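Local coordinates for hypothetical protein (Legionella pneumophila subsp. pneumophila, PDB 4G2A) that is of unknown function but, as a two-domain protein with a DUF4424 region and a C-terminal YARHG domain, is a putative nutrient-binding protein, at residues G173-E178 against R221-Q226. Numbering follows the deposited sequence.
Sequences GHTRLE and RHFQPQ
The guanidinium of Arg221 lies flat on the imidazole of His174. Their centres are 3.9 Å apart and the planes are tilted by 25°. The overlap is offset toward the rim of the ring, with Arg221 NH1 3.5 Å from His174 CE1. The chain of Arg221 bends at its third torsion, which lets CG pass over the same ring while the charged group also lies over it. CG makes a CH-pi contact, 4.1 Å from the His174 ring centroid. On the opposite face of the imidazole lies CD of Arg176, so the ring is sandwiched between two arginine side chains. His174 NE2 is hydrogen-bonded to OD1 of Asp219, which helps to set the rotation of the ring. The carboxylate would tend to favour a protonated imidazole and the stacked guanidinium to oppose it. Outside the two segments, NH1 of Arg221 forms a salt bridge to a bound sulfate, probably from the crystallisation liquor, and the side chain of His174 also lies close to a bound sulfate.

The backbones meet beside the stack. The N-H of Phe223 donates to the carbonyl O of Gly173 (3.1 Å, N-H...O 160°). Phe223 places CG anti to its own N (chi1 -175°), and the side chain then crosses Thr175 at a slant. Thr175 OG1 sits 3.3 Å from Phe223 CB and equally near CD2, oblique to the ring. This buried hydroxyl finds its polar partner in OE1 of Glu26.

Pro202 and Ile172 also touch Phe223. Strand 174-180 runs between strand 21-33, parallel to it, and strand 215-220, antiparallel to it. The contact therefore lies at the surface where the chain leaves strand 215-220 and passes the start of strand 174-180 on its way to strand 229-235.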
loop_
_atom_site.group_PDB
_atom_site.type_symbol
_atom_site.label_atom_id
_atom_site.label_comp_id
_atom_site.label_asym_id
_atom_site.label_seq_id
_atom_site.Cartn_x
_atom_site.Cartn_y
_atom_site.Cartn_z
ATOM N N GLY A 173 -6.313 11.423 -19.081
ATOM C CA GLY A 173 -7.709 11.789 -18.872
ATOM C C GLY A 173 -8.184 11.816 -17.436
ATOM O O GLY A 173 -7.477 12.314 -16.554
ATOM N N HIS A 174 -9.420 11.316 -17.215
ATOM C CA HIS A 174 -10.105 11.257 -15.929
ATOM C C HIS A 174 -9.577 10.109 -15.076
ATOM O O HIS A 174 -9.963 8.966 -15.269
ATOM C CB HIS A 174 -11.628 11.134 -16.111
ATOM C CG HIS A 174 -12.408 11.533 -14.893
ATOM N ND1 HIS A 174 -13.784 11.487 -14.878
ATOM C CD2 HIS A 174 -11.977 11.994 -13.691
ATOM C CE1 HIS A 174 -14.144 11.912 -13.677
ATOM N NE2 HIS A 174 -13.087 12.222 -12.929
ATOM N N THR A 175 -8.714 10.433 -14.107
ATOM C CA THR A 175 -8.050 9.491 -13.220
ATOM C C THR A 175 -8.751 9.412 -11.874
ATOM O O THR A 175 -8.762 10.381 -11.107
ATOM C CB THR A 175 -6.560 9.906 -13.082
ATOM O OG1 THR A 175 -6.050 10.166 -14.398
ATOM C CG2 THR A 175 -5.707 8.848 -12.394
ATOM N N ARG A 176 -9.330 8.254 -11.582
ATOM C CA ARG A 176 -9.961 8.034 -10.287
ATOM C C ARG A 176 -9.193 6.954 -9.536
ATOM O O ARG A 176 -9.048 5.837 -10.036
ATOM C CB ARG A 176 -11.447 7.695 -10.422
ATOM C CG ARG A 176 -12.291 8.946 -10.551
ATOM C CD ARG A 176 -13.228 8.924 -11.733
ATOM N NE ARG A 176 -12.702 8.117 -12.828
ATOM C CZ ARG A 176 -13.460 7.515 -13.734
ATOM N NH1 ARG A 176 -14.781 7.661 -13.709
ATOM N NH2 ARG A 176 -12.907 6.768 -14.675
ATOM N N LEU A 177 -8.643 7.318 -8.358
ATOM C CA LEU A 177 -7.848 6.423 -7.521
ATOM C C LEU A 177 -8.430 6.321 -6.124
ATOM O O LEU A 177 -8.738 7.338 -5.496
ATOM C CB LEU A 177 -6.372 6.874 -7.444
ATOM C CG LEU A 177 -5.663 7.138 -8.779
ATOM C CD1 LEU A 177 -4.926 8.467 -8.739
ATOM C CD2 LEU A 177 -4.717 5.998 -9.118
ATOM N N GLU A 178 -8.551 5.095 -5.623
ATOM C CA GLU A 178 -9.104 4.904 -4.290
ATOM C C GLU A 178 -8.312 3.841 -3.523
ATOM O O GLU A 178 -8.200 2.704 -3.987
ATOM C CB GLU A 178 -10.595 4.531 -4.397
ATOM C CG GLU A 178 -11.388 4.632 -3.105
ATOM C CD GLU A 178 -12.849 4.229 -3.225
ATOM O OE1 GLU A 178 -13.144 3.249 -3.948
ATOM O OE2 GLU A 178 -13.701 4.882 -2.579
ATOM N N ARG A 221 -8.954 15.203 -13.415
ATOM C CA ARG A 221 -9.406 15.372 -14.795
ATOM C C ARG A 221 -8.269 15.990 -15.566
ATOM O O ARG A 221 -7.520 16.763 -14.980
ATOM C CB ARG A 221 -10.694 16.223 -14.868
ATOM C CG ARG A 221 -11.825 15.732 -13.940
ATOM C CD ARG A 221 -13.179 16.309 -14.307
ATOM N NE ARG A 221 -13.790 15.611 -15.439
ATOM C CZ ARG A 221 -14.961 14.981 -15.395
ATOM N NH1 ARG A 221 -15.671 14.956 -14.272
ATOM N NH2 ARG A 221 -15.438 14.377 -16.480
ATOM N N HIS A 222 -8.068 15.573 -16.846
ATOM C CA HIS A 222 -6.961 15.980 -17.716
ATOM C C HIS A 222 -5.622 15.752 -17.051
ATOM O O HIS A 222 -4.681 16.525 -17.272
ATOM C CB HIS A 222 -7.090 17.445 -18.147
ATOM C CG HIS A 222 -7.994 17.600 -19.305
ATOM N ND1 HIS A 222 -7.600 17.221 -20.572
ATOM C CD2 HIS A 222 -9.282 18.025 -19.345
ATOM C CE1 HIS A 222 -8.642 17.465 -21.354
ATOM N NE2 HIS A 222 -9.681 17.946 -20.656
ATOM N N PHE A 223 -5.526 14.664 -16.269
ATOM C CA PHE A 223 -4.359 14.345 -15.470
ATOM C C PHE A 223 -3.109 14.072 -16.296
ATOM O O PHE A 223 -3.056 13.093 -17.033
ATOM C CB PHE A 223 -4.647 13.156 -14.537
ATOM C CG PHE A 223 -3.542 12.786 -13.561
ATOM C CD1 PHE A 223 -2.955 13.748 -12.748
ATOM C CD2 PHE A 223 -3.148 11.464 -13.401
ATOM C CE1 PHE A 223 -1.969 13.399 -11.824
ATOM C CE2 PHE A 223 -2.167 11.116 -12.476
ATOM C CZ PHE A 223 -1.583 12.087 -11.694
ATOM N N GLN A 224 -2.113 14.964 -16.160
ATOM C CA GLN A 224 -0.777 14.841 -16.729
ATOM C C GLN A 224 0.010 14.049 -15.686
ATOM O O GLN A 224 0.298 14.600 -14.623
ATOM C CB GLN A 224 -0.156 16.223 -17.029
ATOM C CG GLN A 224 -0.687 16.890 -18.302
ATOM C CD GLN A 224 -0.075 18.250 -18.582
ATOM O OE1 GLN A 224 0.442 18.518 -19.676
ATOM N NE2 GLN A 224 -0.158 19.159 -17.620
ATOM N N PRO A 225 0.248 12.729 -15.874
ATOM C CA PRO A 225 0.901 11.958 -14.801
ATOM C C PRO A 225 2.390 12.290 -14.653
ATOM O O PRO A 225 3.246 11.775 -15.393
ATOM C CB PRO A 225 0.644 10.513 -15.213
ATOM C CG PRO A 225 0.560 10.565 -16.710
ATOM C CD PRO A 225 -0.045 11.882 -17.053
ATOM N N GLN A 226 2.674 13.195 -13.698
ATOM C CA GLN A 226 4.000 13.687 -13.337
ATOM C C GLN A 226 4.524 12.967 -12.088
ATOM O O GLN A 226 5.719 13.041 -11.792
ATOM C CB GLN A 226 3.955 15.211 -13.102
ATOM C CG GLN A 226 5.280 15.943 -13.387
ATOM C CD GLN A 226 5.658 15.929 -14.853
ATOM O OE1 GLN A 226 5.131 16.696 -15.666
ATOM N NE2 GLN A 226 6.574 15.041 -15.223
#